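Local coordinates for protein endo-N-acetyl-beta-D-glucosaminidase (PDB 4AC1) that hydrolyses the chitobiose core of N-linked glycans as a family 18 glycoside hydrolase and deglycosylates the cellulases of its fungus, Hypocrea jecorina, at residues 57-60 against 61-64; 69-73 against 74-78. All coordinates share one frame; numbering follows the deposited sequence.

Contact 1. Residues 57-60 against 61-64; sequences DDPH and FYTL. With NAG (2-acetamido-2-deoxy-beta-D-glucopyranose), chain C.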
loop_
_atom_site.group_PDB
_atom_site.type_symbol
_atom_site.label_atom_id
_atom_site.label_comp_id
_atom_site.label_asym_id
_atom_site.label_seq_id
_atom_site.Cartn_x
_atom_site.Cartn_y
_atom_site.Cartn_z
ATOM N N ASP A 57 -17.093 -5.535 9.302
ATOM C CA ASP A 57 -18.079 -6.625 9.290
ATOM C C ASP A 57 -19.495 -6.141 8.916
ATOM O O ASP A 57 -20.462 -6.929 8.913
ATOM C CB ASP A 57 -18.084 -7.384 10.630
ATOM C CG ASP A 57 -18.700 -6.591 11.748
ATOM O OD1 ASP A 57 -18.601 -5.342 11.717
ATOM O OD2 ASP A 57 -19.277 -7.211 12.671
ATOM N N ASP A 58 -19.616 -4.853 8.604
ATOM C CA ASP A 58 -20.888 -4.252 8.196
ATOM C C ASP A 58 -21.370 -4.836 6.862
ATOM O O ASP A 58 -20.553 -5.189 6.001
ATOM C CB ASP A 58 -20.725 -2.740 8.077
ATOM C CG ASP A 58 -22.047 -2.002 7.984
ATOM O OD1 ASP A 58 -22.561 -1.848 6.864
ATOM O OD2 ASP A 58 -22.564 -1.557 9.023
ATOM N N PRO A 59 -22.706 -4.958 6.689
ATOM C CA PRO A 59 -23.275 -5.376 5.397
ATOM C C PRO A 59 -22.739 -4.586 4.194
ATOM O O PRO A 59 -22.674 -5.133 3.089
ATOM C CB PRO A 59 -24.775 -5.139 5.592
ATOM C CG PRO A 59 -24.974 -5.395 7.049
ATOM C CD PRO A 59 -23.740 -4.890 7.742
ATOM N N HIS A 60 -22.338 -3.335 4.418
ATOM C CA HIS A 60 -21.703 -2.508 3.383
ATOM C C HIS A 60 -20.582 -3.241 2.634
ATOM O O HIS A 60 -20.382 -3.021 1.429
ATOM C CB HIS A 60 -21.171 -1.200 3.992
ATOM C CG HIS A 60 -20.932 -0.106 2.993
ATOM N ND1 HIS A 60 -21.955 0.520 2.312
ATOM C CD2 HIS A 60 -19.790 0.503 2.592
ATOM C CE1 HIS A 60 -21.451 1.449 1.517
ATOM N NE2 HIS A 60 -20.140 1.461 1.669
ATOM N N PHE A 61 -19.892 -4.140 3.334
ATOM C CA PHE A 61 -18.736 -4.830 2.770
ATOM C C PHE A 61 -18.925 -6.312 2.442
ATOM O O PHE A 61 -17.947 -7.013 2.182
ATOM C CB PHE A 61 -17.521 -4.626 3.681
ATOM C CG PHE A 61 -17.122 -3.188 3.830
ATOM C CD1 PHE A 61 -16.743 -2.432 2.719
ATOM C CD2 PHE A 61 -17.145 -2.575 5.081
ATOM C CE1 PHE A 61 -16.390 -1.094 2.859
ATOM C CE2 PHE A 61 -16.796 -1.239 5.224
ATOM C CZ PHE A 61 -16.404 -0.500 4.117
ATOM N N TYR A 62 -20.170 -6.794 2.400
ATOM C CA TYR A 62 -20.404 -8.196 2.047
ATOM C C TYR A 62 -19.837 -8.564 0.674
ATOM O O TYR A 62 -19.230 -9.622 0.516
ATOM C CB TYR A 62 -21.895 -8.552 2.080
ATOM C CG TYR A 62 -22.510 -8.661 3.461
ATOM C CD1 TYR A 62 -21.720 -8.861 4.599
ATOM C CD2 TYR A 62 -23.897 -8.576 3.627
ATOM C CE1 TYR A 62 -22.293 -8.963 5.867
ATOM C CE2 TYR A 62 -24.482 -8.691 4.892
ATOM C CZ TYR A 62 -23.670 -8.879 6.003
ATOM O OH TYR A 62 -24.238 -8.984 7.257
ATOM N N THR A 63 -20.068 -7.699 -0.315
ATOM C CA THR A 63 -19.614 -7.962 -1.681
ATOM C C THR A 63 -18.086 -7.976 -1.693
ATOM O O THR A 63 -17.470 -8.883 -2.219
ATOM C CB THR A 63 -20.157 -6.914 -2.698
ATOM O OG1 THR A 63 -21.594 -6.838 -2.618
ATOM C CG2 THR A 63 -19.741 -7.268 -4.127
ATOM N N LEU A 64 -17.488 -6.954 -1.077
ATOM C CA LEU A 64 -16.032 -6.836 -1.019
ATOM C C LEU A 64 -15.374 -8.113 -0.473
ATOM O O LEU A 64 -14.517 -8.705 -1.127
ATOM C CB LEU A 64 -15.650 -5.607 -0.190
ATOM C CG LEU A 64 -14.194 -5.137 -0.197
ATOM C CD1 LEU A 64 -14.111 -3.682 0.237
ATOM C CD2 LEU A 64 -13.337 -6.015 0.694
HETATM C C1 NAG C . -20.658 -12.886 1.707
HETATM C C2 NAG C . -20.102 -12.814 3.132
HETATM C C3 NAG C . -21.082 -13.450 4.115
HETATM C C4 NAG C . -22.433 -12.755 3.979
HETATM C C5 NAG C . -22.892 -12.808 2.520
HETATM C C6 NAG C . -24.167 -12.007 2.311
HETATM C C7 NAG C . -17.749 -12.752 3.709
HETATM C C8 NAG C . -16.445 -13.483 3.725
HETATM N N2 NAG C . -18.790 -13.423 3.208
HETATM O O3 NAG C . -20.579 -13.325 5.427
HETATM O O4 NAG C . -23.406 -13.375 4.798
HETATM O O5 NAG C . -21.908 -12.245 1.658
HETATM O O6 NAG C . -24.753 -12.416 1.094
HETATM O O7 NAG C . -17.827 -11.599 4.132
HETATM O O HOH W 1 -21.882 -9.091 9.664
HETATM O O HOH W 2 -19.058 -4.388 -0.637
#
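Pro59 and Tyr62 meet where a 3-10 turn leads into helix 62-73, an entry opened by an Asx turn: Asp58 OD1 accepts from His60 N at 2.9 Å, on the anti side of the carboxylate. The carbonyls of this turn are also engaged. Asp58 O takes Phe61 N at 2.9 Å, and Pro59 O receives Tyr62 N in a nearly straight bond of 3.1 Å. Two waters add further bonds: one links His60 O to Leu64 N, another donates a hydrogen bond to Asp57 O and weakly joins Tyr62 OH.

With CG anti to the carbonyl carbon (chi1 -73°), the Tyr62 ring lies alongside Pro59 and takes its CA over the centre of one face in a CH-pi contact, while C4 of the N-acetylglucosamine attached to Asn66 lies toward the rim of the opposite face. With an alanine in its place, Pro59 and the sugar would probably lose the flat surface between them, and the water on Asp57 O its weak second partner. His60, also stacked on His13, presents its edge to the face of Phe61 with planes at 81°; His60 CD2 lies 3.8 Å from Phe61 CZ.

Contact 2. Residues 69-73 against 74-78; sequences ITMKQ and AGVKV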
loop_
_atom_site.group_PDB
_atom_site.type_symbol
_atom_site.label_atom_id
_atom_site.label_comp_id
_atom_site.label_asym_id
_atom_site.label_seq_id
_atom_site.Cartn_x
_atom_site.Cartn_y
_atom_site.Cartn_z
ATOM N N ILE A 69 -12.069 -13.685 -1.686
ATOM C CA ILE A 69 -11.806 -15.124 -1.769
ATOM C C ILE A 69 -11.427 -15.509 -3.200
ATOM O O ILE A 69 -10.447 -16.212 -3.435
ATOM C CB ILE A 69 -13.017 -15.970 -1.284
ATOM C CG1 ILE A 69 -13.350 -15.634 0.171
ATOM C CG2 ILE A 69 -12.737 -17.474 -1.431
ATOM C CD1 ILE A 69 -14.720 -16.098 0.623
ATOM N N THR A 70 -12.194 -14.989 -4.153
ATOM C CA THR A 70 -11.963 -15.244 -5.566
ATOM C C THR A 70 -10.638 -14.646 -6.037
ATOM O O THR A 70 -9.915 -15.256 -6.843
ATOM C CB THR A 70 -13.129 -14.690 -6.386
ATOM O OG1 THR A 70 -14.346 -15.212 -5.836
ATOM C CG2 THR A 70 -13.020 -15.078 -7.851
ATOM N N MET A 71 -10.313 -13.461 -5.526
ATOM C CA MET A 71 -9.031 -12.840 -5.838
ATOM C C MET A 71 -7.877 -13.729 -5.378
ATOM O O MET A 71 -6.922 -13.966 -6.110
ATOM C CB MET A 71 -8.938 -11.476 -5.174
ATOM C CG MET A 71 -9.955 -10.471 -5.704
ATOM S SD MET A 71 -9.721 -9.999 -7.434
ATOM C CE MET A 71 -8.465 -8.731 -7.266
ATOM N N LYS A 72 -7.986 -14.232 -4.150
ATOM C CA LYS A 72 -6.972 -15.141 -3.625
ATOM C C LYS A 72 -6.878 -16.444 -4.425
ATOM O O LYS A 72 -5.776 -16.915 -4.700
ATOM C CB LYS A 72 -7.194 -15.413 -2.137
ATOM C CG LYS A 72 -6.903 -14.184 -1.281
ATOM C CD LYS A 72 -6.971 -14.449 0.222
ATOM C CE LYS A 72 -8.399 -14.389 0.726
ATOM N NZ LYS A 72 -8.470 -14.413 2.232
ATOM N N GLN A 73 -8.016 -16.996 -4.848
ATOM C CA GLN A 73 -7.999 -18.172 -5.722
ATOM C C GLN A 73 -7.201 -17.948 -7.011
ATOM O O GLN A 73 -6.521 -18.855 -7.500
ATOM C CB GLN A 73 -9.423 -18.621 -6.054
ATOM C CG GLN A 73 -9.475 -19.996 -6.719
ATOM C CD GLN A 73 -10.887 -20.537 -6.914
ATOM O OE1 GLN A 73 -11.843 -20.071 -6.291
ATOM N NE2 GLN A 73 -11.017 -21.537 -7.785
ATOM N N ALA A 74 -7.288 -16.741 -7.567
ATOM C CA ALA A 74 -6.560 -16.412 -8.787
ATOM C C ALA A 74 -5.069 -16.162 -8.539
ATOM O O ALA A 74 -4.309 -15.976 -9.488
ATOM C CB ALA A 74 -7.189 -15.216 -9.468
ATOM N N GLY A 75 -4.649 -16.172 -7.275
ATOM C CA GLY A 75 -3.238 -15.995 -6.941
ATOM C C GLY A 75 -2.835 -14.621 -6.426
ATOM O O GLY A 75 -1.650 -14.390 -6.164
ATOM N N VAL A 76 -3.806 -13.720 -6.286
ATOM C CA VAL A 76 -3.561 -12.384 -5.749
ATOM C C VAL A 76 -3.439 -12.474 -4.239
ATOM O O VAL A 76 -4.192 -13.206 -3.599
ATOM C CB VAL A 76 -4.709 -11.415 -6.131
ATOM C CG1 VAL A 76 -4.467 -10.013 -5.558
ATOM C CG2 VAL A 76 -4.859 -11.346 -7.639
ATOM N N LYS A 77 -2.489 -11.745 -3.662
ATOM C CA LYS A 77 -2.417 -11.633 -2.208
ATOM C C LYS A 77 -3.279 -10.456 -1.779
ATOM O O LYS A 77 -3.109 -9.324 -2.281
ATOM C CB LYS A 77 -0.965 -11.429 -1.756
ATOM C CG LYS A 77 0.017 -12.513 -2.181
ATOM C CD LYS A 77 -0.381 -13.896 -1.711
ATOM C CE LYS A 77 0.598 -14.935 -2.228
ATOM N NZ LYS A 77 0.779 -16.037 -1.247
ATOM N N VAL A 78 -4.216 -10.709 -0.873
ATOM C CA VAL A 78 -5.110 -9.658 -0.412
ATOM C C VAL A 78 -4.617 -9.154 0.938
ATOM O O VAL A 78 -4.529 -9.913 1.901
ATOM C CB VAL A 78 -6.591 -10.129 -0.369
ATOM C CG1 VAL A 78 -7.484 -9.056 0.258
ATOM C CG2 VAL A 78 -7.076 -10.445 -1.777
HETATM O O HOH W 3 -3.559 -15.976 -3.453
#
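Backbone bonds between Met71, Lys72 and the residues that follow them close the C-terminal end of helix 62-73. Ala74 N continues the helical pattern to Thr70 O at 3.1 Å, with a weak additional bond to Met71 O. Met71 O chiefly accepts Val76 N, also at 3.1 Å, and Gly75 N reaches Lys72 O at 2.9 Å. A water donates to both Lys72 O and Val76 O, bridging the last helical turn to the departing chain. Lys72 CA also directs its hydrogen almost straight at Val76 O, a CA-H...O contact of 3.4 Å.

Apolar contacts follow the chain as it turns back beside the helix. The Val78 CG2 methyl, anti to its own carbonyl carbon, approaches Met71 CB at 4.0 Å and the Lys72 CG methylene at 3.8 Å; the Lys72 and Val78 side chains cross at about a right angle. Beyond CG the lysine bends at chi3 (-83°), and its NZ bonds to Gln118 O. Val76 sets CB against Met71 O at 3.4 Å; Ile26 of helix 24-27 packs on both Met71 and Val76.

Gly75 has a positive phi of 103°, at which a CB would be jammed against the preceding carbonyl oxygen. This positive phi, with the bonds from Val76 N to Met71 O and from Gly75 N to Lys72 O, makes a Schellman motif, here linking helix 62-73 to parallel strand 77-83 in the beta/alpha barrel of family 18 glycoside hydrolases.

Overall arrangement
Contacts 1 and 2 lie near the two ends of helix 62-73, their centres about 18 Å apart and without touching. At residues 57-64 the loop after strand 50-51 enters the helix at the protein surface, where aromatic rings, water and an attached sugar contribute to the packing. Residues 69-78 instead turn the helix into strand 77-83 of the barrel sheet; this junction is partly buried, with aliphatic side chains packed inside and exposed residues along the turn. Backbone hydrogen bonds and bridging waters occur in both, but aromatic and carbohydrate contacts characterise contact 1, whereas contact 2 combines a glycine-dependent turn with aliphatic packing.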